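Putative angiotensinogen (Lampetra fluviatilis, PDB 5INW) belongs to the serpins and binds heparin, which promotes its inhibition of thrombin through a template mechanism. Local coordinates at residues G123-T128 and D378-T383; V245-G250 and E407-T412; K351-V356 and K396-V401. The protein carries 1 engineered substitution. One frame throughout, in Å; residues are numbered along the deposited sequence.

Contact 1. Residues G123-T128 and D378-T383; sequences GANGST and DLSRIT
D378 faces N125 and T128 and holds them mainly through backbone polar bonds. N125 N donates to D378 O at 2.9 Å in a nearly straight bond (170°), while D378 N reaches T128 OG1 at 3.0 Å. T128 suits this place because its hydroxyl also bonds to S371 OG, so it meets two points of the connection after helix 361-369. Further along, R381 N bonds to G123 O. The R381 side chain, extended from CG to NE, passes A124 O and brings NE to N125 OD1 at 3.1 Å, with the amide and guanidinium planes turned 57° apart.

Within D378-T383, D378 OD1 accepts from S380 N (2.9 Å), an Asx turn, and also from S380 OG, which meets its syn lone pair. With an alanine in place of D378 there is no carboxylate, and S380 N and OG would probably be left without the acceptor that sets the turn beside N125.

The apolar part is small. L379 CD2 lies 4.0 Å from A124 CB, and I382 CG1 packs on G123 CA at 3.6 Å, where a side chain on G123 would clash.

G123-T128 leads from helix 110-122 into the beginning of helix 126-136; D378-T383 belongs to the loop between helix 361-369 and strand 389-401. R381 also touches R129 of helix 126-136, and I382 bonds through its backbone to Y185.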
ATOM      1  N   GLY A 123     -10.875 -17.060  -7.234  1.00 46.16           N
ATOM      2  CA  GLY A 123     -11.377 -18.341  -6.736  1.00 47.99           C
ATOM      3  C   GLY A 123     -12.704 -18.313  -5.965  1.00 48.08           C
ATOM      4  O   GLY A 123     -13.130 -19.342  -5.427  1.00 46.86           O
ATOM      5  N   ALA A 124     -13.354 -17.161  -5.882  1.00 47.54           N
ATOM      6  CA  ALA A 124     -14.510 -17.055  -5.026  1.00 48.59           C
ATOM      7  C   ALA A 124     -15.670 -17.400  -5.855  1.00 50.85           C
ATOM      8  O   ALA A 124     -15.662 -17.223  -7.083  1.00 49.32           O
ATOM      9  CB  ALA A 124     -14.673 -15.653  -4.483  1.00 49.87           C
ATOM     10  N   ASN A 125     -16.680 -17.924  -5.176  1.00 54.61           N
ATOM     11  CA  ASN A 125     -18.018 -17.945  -5.745  1.00 57.08           C
ATOM     12  C   ASN A 125     -19.123 -17.523  -4.765  1.00 57.19           C
ATOM     13  O   ASN A 125     -18.895 -17.385  -3.573  1.00 53.12           O
ATOM     14  CB  ASN A 125     -18.320 -19.291  -6.361  1.00 57.24           C
ATOM     15  CG  ASN A 125     -19.049 -19.134  -7.668  1.00 60.88           C
ATOM     16  OD1 ASN A 125     -18.607 -18.407  -8.577  1.00 63.67           O
ATOM     17  ND2 ASN A 125     -20.197 -19.744  -7.759  1.00 62.70           N
ATOM     18  N   GLY A 126     -20.300 -17.231  -5.311  1.00 60.26           N
ATOM     19  CA  GLY A 126     -21.480 -16.919  -4.506  1.00 62.10           C
ATOM     20  C   GLY A 126     -21.404 -15.615  -3.722  1.00 61.61           C
ATOM     21  O   GLY A 126     -20.919 -14.590  -4.239  1.00 60.78           O
ATOM     22  N   SER A 127     -21.921 -15.653  -2.495  1.00 64.04           N
ATOM     23  CA  SER A 127     -21.888 -14.489  -1.604  1.00 68.29           C
ATOM     24  C   SER A 127     -20.443 -13.925  -1.470  1.00 69.15           C
ATOM     25  O   SER A 127     -20.251 -12.702  -1.525  1.00 71.04           O
ATOM     26  CB  SER A 127     -22.464 -14.831  -0.196  1.00 69.05           C
ATOM     27  OG  SER A 127     -21.524 -15.605   0.572  1.00 70.67           O
ATOM     28  N   THR A 128     -19.453 -14.826  -1.336  1.00 64.51           N
ATOM     29  CA  THR A 128     -18.056 -14.455  -1.181  1.00 57.74           C
ATOM     30  C   THR A 128     -17.483 -13.629  -2.346  1.00 57.09           C
ATOM     31  O   THR A 128     -16.879 -12.590  -2.119  1.00 54.22           O
ATOM     32  CB  THR A 128     -17.231 -15.711  -0.969  1.00 56.23           C
ATOM     33  OG1 THR A 128     -17.796 -16.430   0.134  1.00 56.34           O
ATOM     34  CG2 THR A 128     -15.761 -15.363  -0.677  1.00 56.55           C
ATOM     35  N   ASP A 378     -17.379 -19.425   0.373  1.00 59.04           N
ATOM     36  CA  ASP A 378     -17.317 -20.122  -0.882  1.00 60.41           C
ATOM     37  C   ASP A 378     -16.082 -19.745  -1.758  1.00 57.62           C
ATOM     38  O   ASP A 378     -16.093 -18.749  -2.511  1.00 52.15           O
ATOM     39  CB  ASP A 378     -18.627 -19.857  -1.624  1.00 65.44           C
ATOM     40  CG  ASP A 378     -18.731 -20.588  -2.977  1.00 71.38           C
ATOM     41  OD1 ASP A 378     -17.704 -20.971  -3.614  1.00 76.50           O
ATOM     42  OD2 ASP A 378     -19.880 -20.777  -3.419  1.00 76.30           O
ATOM     43  N   LEU A 379     -15.064 -20.613  -1.705  1.00 55.62           N
ATOM     44  CA  LEU A 379     -13.917 -20.542  -2.613  1.00 54.39           C
ATOM     45  C   LEU A 379     -13.866 -21.754  -3.520  1.00 53.99           C
ATOM     46  O   LEU A 379     -12.831 -22.405  -3.689  1.00 52.34           O
ATOM     47  CB  LEU A 379     -12.645 -20.424  -1.811  1.00 54.30           C
ATOM     48  CG  LEU A 379     -12.583 -19.129  -1.002  1.00 55.39           C
ATOM     49  CD1 LEU A 379     -11.293 -19.115  -0.196  1.00 55.00           C
ATOM     50  CD2 LEU A 379     -12.678 -17.880  -1.897  1.00 55.30           C
ATOM     51  N   SER A 380     -14.999 -22.014  -4.153  1.00 53.82           N
ATOM     52  CA  SER A 380     -15.185 -23.242  -4.881  1.00 55.87           C
ATOM     53  C   SER A 380     -14.649 -23.195  -6.303  1.00 56.14           C
ATOM     54  O   SER A 380     -14.650 -24.255  -6.960  1.00 56.78           O
ATOM     55  CB  SER A 380     -16.673 -23.617  -4.903  1.00 57.17           C
ATOM     56  OG  SER A 380     -17.411 -22.831  -5.822  1.00 57.11           O
ATOM     57  N   ARG A 381     -14.268 -22.004  -6.802  1.00 54.82           N
ATOM     58  CA  ARG A 381     -13.585 -21.881  -8.096  1.00 58.44           C
ATOM     59  C   ARG A 381     -12.133 -22.294  -7.985  1.00 55.72           C
ATOM     60  O   ARG A 381     -11.504 -22.537  -9.009  1.00 57.28           O
ATOM     61  CB  ARG A 381     -13.656 -20.458  -8.688  1.00 65.40           C
ATOM     62  CG  ARG A 381     -14.970 -20.044  -9.381  1.00 72.26           C
ATOM     63  CD  ARG A 381     -14.836 -18.638 -10.007  1.00 77.13           C
ATOM     64  NE  ARG A 381     -16.119 -18.037 -10.381  1.00 87.98           N
ATOM     65  CZ  ARG A 381     -16.588 -17.838 -11.624  1.00 97.24           C
ATOM     66  NH1 ARG A 381     -15.884 -18.139 -12.725  1.00 99.66           N
ATOM     67  NH2 ARG A 381     -17.804 -17.297 -11.781  1.00101.89           N
ATOM     68  N   ILE A 382     -11.595 -22.366  -6.764  1.00 51.86           N
ATOM     69  CA  ILE A 382     -10.215 -22.822  -6.544  1.00 50.84           C
ATOM     70  C   ILE A 382     -10.101 -24.326  -6.680  1.00 50.85           C
ATOM     71  O   ILE A 382      -9.269 -24.831  -7.418  1.00 48.70           O
ATOM     72  CB  ILE A 382      -9.664 -22.431  -5.152  1.00 50.20           C
ATOM     73  CG1 ILE A 382      -9.668 -20.919  -4.980  1.00 50.32           C
ATOM     74  CG2 ILE A 382      -8.213 -22.889  -4.941  1.00 48.86           C
ATOM     75  CD1 ILE A 382      -9.283 -20.455  -3.588  1.00 49.94           C
ATOM     76  N   THR A 383     -10.909 -25.030  -5.906  1.00 52.20           N
ATOM     77  CA  THR A 383     -10.940 -26.505  -5.934  1.00 53.37           C
ATOM     78  C   THR A 383     -12.237 -27.024  -5.383  1.00 53.45           C
ATOM     79  O   THR A 383     -12.840 -26.378  -4.562  1.00 56.54           O
ATOM     80  CB  THR A 383      -9.795 -27.110  -5.119  1.00 53.45           C
ATOM     81  OG1 THR A 383      -9.903 -28.529  -5.132  1.00 56.43           O
ATOM     82  CG2 THR A 383      -9.809 -26.631  -3.688  1.00 53.29           C
TER

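Contact 2. Residues V245-G250 and E407-T412; sequences VIYFKG and EAKAET
Y247 and E407 join two antiparallel strands through a tyrosine-carboxylate bond on the face they share with V245, K249, K409 and E411. From CB the Y247 side chain rises on this face, and with CG anti to the backbone N (chi1 174°) the ring lies alongside K409, pointing the same way. Its CD1 edge meets K409 CG at 3.9 Å, CE1 comes equally near E407 CD, and at the tip OH donates to E407 OE1 at 2.9 Å, reaching it from above the carboxylate plane. Tyrosine suits the place: its ring edge borders the aliphatic part of a lysine and its hydroxyl still reaches the acid. The other carboxylate oxygen, OE2, makes a weak salt bridge with K409 NZ, and K249 CG rests against E407 CG.

On the other face the partners are apolar. I246 CG2 touches A410 CB at 3.5 Å, and the edge of F248 meets A408 CB through CD2 at 4.1 Å. F26 of the separate C-terminal peptide chain packs against F248, A408 and A410, and the small alanine side chains are consistent with a bulky ring so close. Four backbone bonds pair I246 with A410 and F248 with A408.

Such pairing is characteristic of a serpin with its reactive loop inserted, here after cleavage: 407-412, from the alanine-containing hinge of that loop, forms the fourth strand of beta-sheet A beside the third, 245-250.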
ATOM      1  N   VAL A 245       3.906  -8.757  -3.073  1.00 38.81           N
ATOM      2  CA  VAL A 245       4.845  -7.746  -2.640  1.00 40.45           C
ATOM      3  C   VAL A 245       4.928  -6.630  -3.675  1.00 41.31           C
ATOM      4  O   VAL A 245       4.787  -6.866  -4.861  1.00 39.90           O
ATOM      5  CB  VAL A 245       6.251  -8.309  -2.419  1.00 40.09           C
ATOM      6  CG1 VAL A 245       6.143  -9.497  -1.520  1.00 41.08           C
ATOM      7  CG2 VAL A 245       6.894  -8.700  -3.735  1.00 40.65           C
ATOM      8  N   ILE A 246       5.325  -5.464  -3.197  1.00 42.75           N
ATOM      9  CA  ILE A 246       5.485  -4.290  -4.015  1.00 42.09           C
ATOM     10  C   ILE A 246       6.593  -3.457  -3.416  1.00 40.45           C
ATOM     11  O   ILE A 246       6.653  -3.251  -2.197  1.00 40.51           O
ATOM     12  CB  ILE A 246       4.148  -3.607  -4.094  1.00 44.92           C
ATOM     13  CG1 ILE A 246       4.196  -2.314  -4.831  1.00 44.86           C
ATOM     14  CG2 ILE A 246       3.590  -3.352  -2.708  1.00 49.83           C
ATOM     15  CD1 ILE A 246       2.763  -1.929  -5.150  1.00 46.32           C
ATOM     16  N   TYR A 247       7.489  -3.025  -4.290  1.00 40.43           N
ATOM     17  CA  TYR A 247       8.684  -2.304  -3.939  1.00 39.82           C
ATOM     18  C   TYR A 247       8.769  -1.066  -4.794  1.00 42.20           C
ATOM     19  O   TYR A 247       8.700  -1.189  -6.018  1.00 43.43           O
ATOM     20  CB  TYR A 247       9.911  -3.150  -4.228  1.00 38.83           C
ATOM     21  CG  TYR A 247      11.213  -2.405  -4.024  1.00 39.71           C
ATOM     22  CD1 TYR A 247      11.760  -2.320  -2.784  1.00 40.42           C
ATOM     23  CD2 TYR A 247      11.873  -1.754  -5.088  1.00 41.75           C
ATOM     24  CE1 TYR A 247      12.939  -1.643  -2.577  1.00 45.30           C
ATOM     25  CE2 TYR A 247      13.049  -1.045  -4.899  1.00 43.19           C
ATOM     26  CZ  TYR A 247      13.585  -0.997  -3.622  1.00 45.92           C
ATOM     27  OH  TYR A 247      14.772  -0.340  -3.300  1.00 50.40           O
ATOM     28  N   PHE A 248       8.967   0.090  -4.148  1.00 42.37           N
ATOM     29  CA  PHE A 248       9.164   1.373  -4.812  1.00 44.07           C
ATOM     30  C   PHE A 248      10.460   2.031  -4.357  1.00 45.86           C
ATOM     31  O   PHE A 248      10.732   2.087  -3.145  1.00 46.87           O
ATOM     32  CB  PHE A 248       7.987   2.284  -4.449  1.00 45.81           C
ATOM     33  CG  PHE A 248       8.233   3.755  -4.681  1.00 45.96           C
ATOM     34  CD1 PHE A 248       8.195   4.282  -5.964  1.00 46.75           C
ATOM     35  CD2 PHE A 248       8.451   4.608  -3.620  1.00 47.27           C
ATOM     36  CE1 PHE A 248       8.415   5.619  -6.188  1.00 47.87           C
ATOM     37  CE2 PHE A 248       8.671   5.962  -3.831  1.00 49.19           C
ATOM     38  CZ  PHE A 248       8.631   6.469  -5.114  1.00 48.89           C
ATOM     39  N   LYS A 249      11.270   2.522  -5.299  1.00 47.26           N
ATOM     40  CA  LYS A 249      12.409   3.368  -4.923  1.00 49.72           C
ATOM     41  C   LYS A 249      12.563   4.506  -5.889  1.00 50.50           C
ATOM     42  O   LYS A 249      12.959   4.304  -7.031  1.00 53.78           O
ATOM     43  CB  LYS A 249      13.717   2.607  -4.824  1.00 50.99           C
ATOM     44  CG  LYS A 249      14.865   3.440  -4.256  1.00 51.33           C
ATOM     45  CD  LYS A 249      16.115   2.587  -4.148  1.00 52.59           C
ATOM     46  CE  LYS A 249      17.318   3.432  -3.824  1.00 56.15           C
ATOM     47  NZ  LYS A 249      18.553   2.643  -4.053  1.00 60.08           N
ATOM     48  N   GLY A 250      12.251   5.703  -5.395  1.00 49.54           N
ATOM     49  CA  GLY A 250      12.258   6.907  -6.186  1.00 48.13           C
ATOM     50  C   GLY A 250      13.242   7.927  -5.676  1.00 47.05           C
ATOM     51  O   GLY A 250      13.288   8.239  -4.513  1.00 46.47           O
ATOM     52  N   GLU A 407      12.285   5.037  -0.213  1.00 47.73           N
ATOM     53  CA  GLU A 407      12.246   3.618  -0.456  1.00 50.10           C
ATOM     54  C   GLU A 407      11.054   3.124   0.302  1.00 49.22           C
ATOM     55  O   GLU A 407      10.835   3.551   1.448  1.00 50.33           O
ATOM     56  CB  GLU A 407      13.498   2.960   0.073  1.00 55.92           C
ATOM     57  CG  GLU A 407      13.950   1.775  -0.785  1.00 62.32           C
ATOM     58  CD  GLU A 407      14.779   0.732  -0.048  1.00 66.89           C
ATOM     59  OE1 GLU A 407      15.732   0.235  -0.663  1.00 67.06           O
ATOM     60  OE2 GLU A 407      14.471   0.387   1.136  1.00 76.51           O
ATOM     61  N   ALA A 408      10.224   2.295  -0.338  1.00 46.46           N
ATOM     62  CA  ALA A 408       8.981   1.795   0.294  1.00 45.59           C
ATOM     63  C   ALA A 408       8.706   0.389  -0.148  1.00 46.28           C
ATOM     64  O   ALA A 408       8.714   0.149  -1.348  1.00 47.22           O
ATOM     65  CB  ALA A 408       7.776   2.683  -0.022  1.00 44.39           C
ATOM     66  N   LYS A 409       8.417  -0.497   0.813  1.00 46.43           N
ATOM     67  CA  LYS A 409       8.082  -1.894   0.574  1.00 47.64           C
ATOM     68  C   LYS A 409       6.695  -2.113   1.144  1.00 46.42           C
ATOM     69  O   LYS A 409       6.376  -1.525   2.151  1.00 46.37           O
ATOM     70  CB  LYS A 409       9.014  -2.794   1.367  1.00 50.96           C
ATOM     71  CG  LYS A 409      10.417  -2.919   0.840  1.00 56.11           C
ATOM     72  CD  LYS A 409      11.404  -3.431   1.913  1.00 61.30           C
ATOM     73  CE  LYS A 409      12.816  -2.847   1.684  1.00 67.43           C
ATOM     74  NZ  LYS A 409      13.578  -2.412   2.908  1.00 71.64           N
ATOM     75  N   ALA A 410       5.912  -2.994   0.533  1.00 45.57           N
ATOM     76  CA  ALA A 410       4.742  -3.593   1.172  1.00 45.97           C
ATOM     77  C   ALA A 410       4.655  -5.062   0.834  1.00 45.07           C
ATOM     78  O   ALA A 410       5.167  -5.488  -0.174  1.00 42.43           O
ATOM     79  CB  ALA A 410       3.456  -2.896   0.728  1.00 49.11           C
ATOM     80  N   GLU A 411       3.939  -5.804   1.666  1.00 45.90           N
ATOM     81  CA  GLU A 411       3.802  -7.263   1.575  1.00 45.02           C
ATOM     82  C   GLU A 411       2.423  -7.613   2.100  1.00 43.54           C
ATOM     83  O   GLU A 411       2.121  -7.285   3.247  1.00 40.05           O
ATOM     84  CB  GLU A 411       4.743  -7.871   2.571  1.00 48.96           C
ATOM     85  CG  GLU A 411       6.198  -7.445   2.482  1.00 53.86           C
ATOM     86  CD  GLU A 411       7.061  -8.112   3.538  1.00 55.35           C
ATOM     87  OE1 GLU A 411       6.555  -8.494   4.629  1.00 55.76           O
ATOM     88  OE2 GLU A 411       8.271  -8.235   3.274  1.00 60.04           O
ATOM     89  N   THR A 412       1.595  -8.245   1.271  1.00 39.69           N
ATOM     90  CA  THR A 412       0.335  -8.785   1.717  1.00 36.96           C
ATOM     91  C   THR A 412       0.383 -10.296   1.585  1.00 37.65           C
ATOM     92  O   THR A 412       0.754 -10.821   0.549  1.00 37.65           O
ATOM     93  CB  THR A 412      -0.757  -8.280   0.836  1.00 36.05           C
ATOM     94  OG1 THR A 412      -0.606  -6.858   0.743  1.00 39.16           O
ATOM     95  CG2 THR A 412      -2.124  -8.666   1.372  1.00 34.53           C
TER

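Contact 3. Residues K351-V356 and K396-V401; sequences KFKISV and KSVLHV
F352 takes a chi1 of 59°, which sets CG between the backbone N and the carbonyl carbon and swings the ring across to L399 and V401. H400 and K353 instead hold CG anti to the backbone N (chi1 -172° for H400), and their side chains cross on the opposite face of the sheet. The F352 ring has V401 CB over one side and L399 CD2 at its edge, 3.9 Å from CE2, while CZ reaches V401 CG2 at 3.7 Å. Beside it, I354 and L399 run in the same direction, CG1 to CB 4.2 Å. Phenylalanine, with branched aliphatic neighbours, fills this buried side, and P33 of the separate C-terminal peptide chain packs on F352.

On the face of K353 and H400, K353 CD lies over one side of the imidazole, toward the rim and 4.1 Å from H400 CG, while F352 O lies at the ring's edge, 3.4 Å from H400 CD2. K353 CE goes on to V398 CG1 at 4.0 Å. A lysine fits because its extended aliphatic chain covers neighbours while its amine stays at the exposed side.

Six backbone bonds join F352, I354 and V356 to V401, L399 and S397, and S397 OG bonds to F107 O. Segments 396-401 and 351-356 belong to strands five and six, respectively, of serpin beta-sheet A; the inserted reactive-loop strand 405-417 pairs with the other edge of 396-401.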
ATOM      1  N   LYS A 351      13.799  12.945   8.196  1.00 62.73           N
ATOM      2  CA  LYS A 351      14.493  11.781   7.622  1.00 61.73           C
ATOM      3  C   LYS A 351      14.232  10.656   8.640  1.00 62.26           C
ATOM      4  O   LYS A 351      14.471  10.818   9.849  1.00 64.16           O
ATOM      5  CB  LYS A 351      15.987  12.096   7.495  1.00 62.78           C
ATOM      6  CG  LYS A 351      16.947  10.955   7.154  1.00 63.66           C
ATOM      7  CD  LYS A 351      18.369  11.526   7.072  1.00 66.63           C
ATOM      8  CE  LYS A 351      19.504  10.528   7.266  1.00 68.79           C
ATOM      9  NZ  LYS A 351      19.653   9.481   6.200  1.00 70.31           N
ATOM     10  N   PHE A 352      13.701   9.540   8.166  1.00 59.44           N
ATOM     11  CA  PHE A 352      13.194   8.514   9.056  1.00 58.48           C
ATOM     12  C   PHE A 352      12.943   7.235   8.317  1.00 57.48           C
ATOM     13  O   PHE A 352      12.806   7.247   7.097  1.00 54.54           O
ATOM     14  CB  PHE A 352      11.876   8.955   9.676  1.00 58.14           C
ATOM     15  CG  PHE A 352      10.792   9.254   8.669  1.00 56.21           C
ATOM     16  CD1 PHE A 352      10.710  10.494   8.080  1.00 57.37           C
ATOM     17  CD2 PHE A 352       9.857   8.302   8.307  1.00 53.78           C
ATOM     18  CE1 PHE A 352       9.718  10.772   7.142  1.00 56.27           C
ATOM     19  CE2 PHE A 352       8.865   8.578   7.373  1.00 52.74           C
ATOM     20  CZ  PHE A 352       8.793   9.822   6.797  1.00 54.30           C
ATOM     21  N   LYS A 353      12.929   6.136   9.072  1.00 60.15           N
ATOM     22  CA  LYS A 353      12.476   4.823   8.589  1.00 59.35           C
ATOM     23  C   LYS A 353      11.436   4.338   9.596  1.00 56.45           C
ATOM     24  O   LYS A 353      11.754   4.152  10.771  1.00 56.16           O
ATOM     25  CB  LYS A 353      13.636   3.837   8.481  1.00 63.17           C
ATOM     26  CG  LYS A 353      13.321   2.619   7.630  1.00 66.11           C
ATOM     27  CD  LYS A 353      14.545   1.728   7.476  1.00 73.71           C
ATOM     28  CE  LYS A 353      14.400   0.769   6.299  1.00 79.24           C
ATOM     29  NZ  LYS A 353      15.349  -0.384   6.458  1.00 81.64           N
ATOM     30  N   ILE A 354      10.199   4.192   9.146  1.00 52.68           N
ATOM     31  CA  ILE A 354       9.136   3.611   9.961  1.00 52.22           C
ATOM     32  C   ILE A 354       8.550   2.361   9.314  1.00 49.69           C
ATOM     33  O   ILE A 354       8.523   2.272   8.095  1.00 52.55           O
ATOM     34  CB  ILE A 354       7.994   4.605  10.222  1.00 52.07           C
ATOM     35  CG1 ILE A 354       7.242   5.012   8.943  1.00 51.63           C
ATOM     36  CG2 ILE A 354       8.511   5.829  10.953  1.00 51.89           C
ATOM     37  CD1 ILE A 354       5.790   5.340   9.197  1.00 51.58           C
ATOM     38  N   SER A 355       8.112   1.394  10.112  1.00 48.08           N
ATOM     39  CA  SER A 355       7.426   0.205   9.578  1.00 46.60           C
ATOM     40  C   SER A 355       6.229  -0.134  10.397  1.00 46.91           C
ATOM     41  O   SER A 355       6.238   0.076  11.581  1.00 54.96           O
ATOM     42  CB  SER A 355       8.352  -0.996   9.495  1.00 47.88           C
ATOM     43  OG  SER A 355       9.024  -1.218  10.699  1.00 50.48           O
ATOM     44  N   VAL A 356       5.182  -0.646   9.757  1.00 48.46           N
ATOM     45  CA  VAL A 356       3.848  -0.840  10.367  1.00 46.16           C
ATOM     46  C   VAL A 356       3.364  -2.233   9.999  1.00 46.46           C
ATOM     47  O   VAL A 356       3.643  -2.694   8.906  1.00 49.68           O
ATOM     48  CB  VAL A 356       2.871   0.191   9.777  1.00 46.77           C
ATOM     49  CG1 VAL A 356       1.477   0.033  10.375  1.00 43.80           C
ATOM     50  CG2 VAL A 356       3.422   1.620   9.936  1.00 46.43           C
ATOM     51  N   LYS A 396       2.061  -5.732   5.765  1.00 50.60           N
ATOM     52  CA  LYS A 396       3.273  -5.214   6.412  1.00 53.11           C
ATOM     53  C   LYS A 396       3.899  -4.213   5.418  1.00 51.17           C
ATOM     54  O   LYS A 396       3.938  -4.472   4.195  1.00 55.61           O
ATOM     55  CB  LYS A 396       4.188  -6.396   6.690  1.00 59.37           C
ATOM     56  CG  LYS A 396       5.172  -6.215   7.816  1.00 69.39           C
ATOM     57  CD  LYS A 396       6.501  -5.556   7.378  1.00 72.49           C
ATOM     58  CE  LYS A 396       7.407  -5.247   8.574  1.00 71.01           C
ATOM     59  NZ  LYS A 396       8.846  -5.354   8.220  1.00 69.91           N
ATOM     60  N   SER A 397       4.327  -3.048   5.892  1.00 48.34           N
ATOM     61  CA  SER A 397       4.918  -2.025   4.994  1.00 48.38           C
ATOM     62  C   SER A 397       6.007  -1.196   5.632  1.00 46.48           C
ATOM     63  O   SER A 397       6.015  -1.052   6.825  1.00 48.44           O
ATOM     64  CB  SER A 397       3.817  -1.109   4.480  1.00 51.22           C
ATOM     65  OG  SER A 397       3.207  -0.507   5.601  1.00 57.85           O
ATOM     66  N   VAL A 398       6.925  -0.663   4.837  1.00 44.22           N
ATOM     67  CA  VAL A 398       8.016   0.158   5.338  1.00 45.31           C
ATOM     68  C   VAL A 398       8.221   1.429   4.499  1.00 46.60           C
ATOM     69  O   VAL A 398       8.110   1.378   3.288  1.00 45.89           O
ATOM     70  CB  VAL A 398       9.343  -0.597   5.328  1.00 47.34           C
ATOM     71  CG1 VAL A 398      10.429   0.216   6.062  1.00 51.17           C
ATOM     72  CG2 VAL A 398       9.196  -1.957   5.963  1.00 48.35           C
ATOM     73  N   LEU A 399       8.508   2.559   5.159  1.00 46.71           N
ATOM     74  CA  LEU A 399       8.722   3.839   4.494  1.00 46.98           C
ATOM     75  C   LEU A 399      10.044   4.399   4.967  1.00 46.29           C
ATOM     76  O   LEU A 399      10.250   4.513   6.142  1.00 45.95           O
ATOM     77  CB  LEU A 399       7.572   4.830   4.777  1.00 46.95           C
ATOM     78  CG  LEU A 399       7.764   6.221   4.148  1.00 49.19           C
ATOM     79  CD1 LEU A 399       7.931   6.135   2.627  1.00 47.07           C
ATOM     80  CD2 LEU A 399       6.616   7.158   4.514  1.00 50.11           C
ATOM     81  N   HIS A 400      10.928   4.709   4.036  1.00 46.10           N
ATOM     82  CA  HIS A 400      12.229   5.236   4.333  1.00 49.85           C
ATOM     83  C   HIS A 400      12.360   6.493   3.495  1.00 47.42           C
ATOM     84  O   HIS A 400      12.319   6.439   2.301  1.00 47.34           O
ATOM     85  CB  HIS A 400      13.314   4.182   4.011  1.00 55.92           C
ATOM     86  CG  HIS A 400      14.710   4.548   4.452  1.00 64.11           C
ATOM     87  ND1 HIS A 400      15.843   4.000   3.872  1.00 70.63           N
ATOM     88  CD2 HIS A 400      15.159   5.414   5.395  1.00 67.49           C
ATOM     89  CE1 HIS A 400      16.927   4.504   4.446  1.00 71.69           C
ATOM     90  NE2 HIS A 400      16.539   5.357   5.381  1.00 73.62           N
ATOM     91  N   VAL A 401      12.427   7.632   4.142  1.00 47.29           N
ATOM     92  CA  VAL A 401      12.709   8.885   3.484  1.00 49.28           C
ATOM     93  C   VAL A 401      14.137   9.353   3.868  1.00 49.94           C
ATOM     94  O   VAL A 401      14.527   9.311   5.052  1.00 50.84           O
ATOM     95  CB  VAL A 401      11.648   9.951   3.869  1.00 51.47           C
ATOM     96  CG1 VAL A 401      11.985  11.301   3.255  1.00 51.68           C
ATOM     97  CG2 VAL A 401      10.256   9.480   3.433  1.00 51.37           C
TER

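In the fold
From the N terminus the chain passes 123-128, then 245-250 and 351-356, before 378-383 returns to the first of these and closes contact 1. The next segment, 396-401, closes contact 3 with 351-356, and 407-412 then closes contact 2 with 245-250. Contact 3 therefore nests within contact 2, while contact 1 crosses both. Contacts 2 and 3 have centres 10 Å apart and share one sheet, their strands 389-401 and 405-417 being hydrogen-bonded neighbours, with strands 238-251 and 345-359 outside them. Contact 1, centred about 29 Å from contact 2 and 36 Å from contact 3, ties loops beside the helices on the far side of the chain's centre from contact 3.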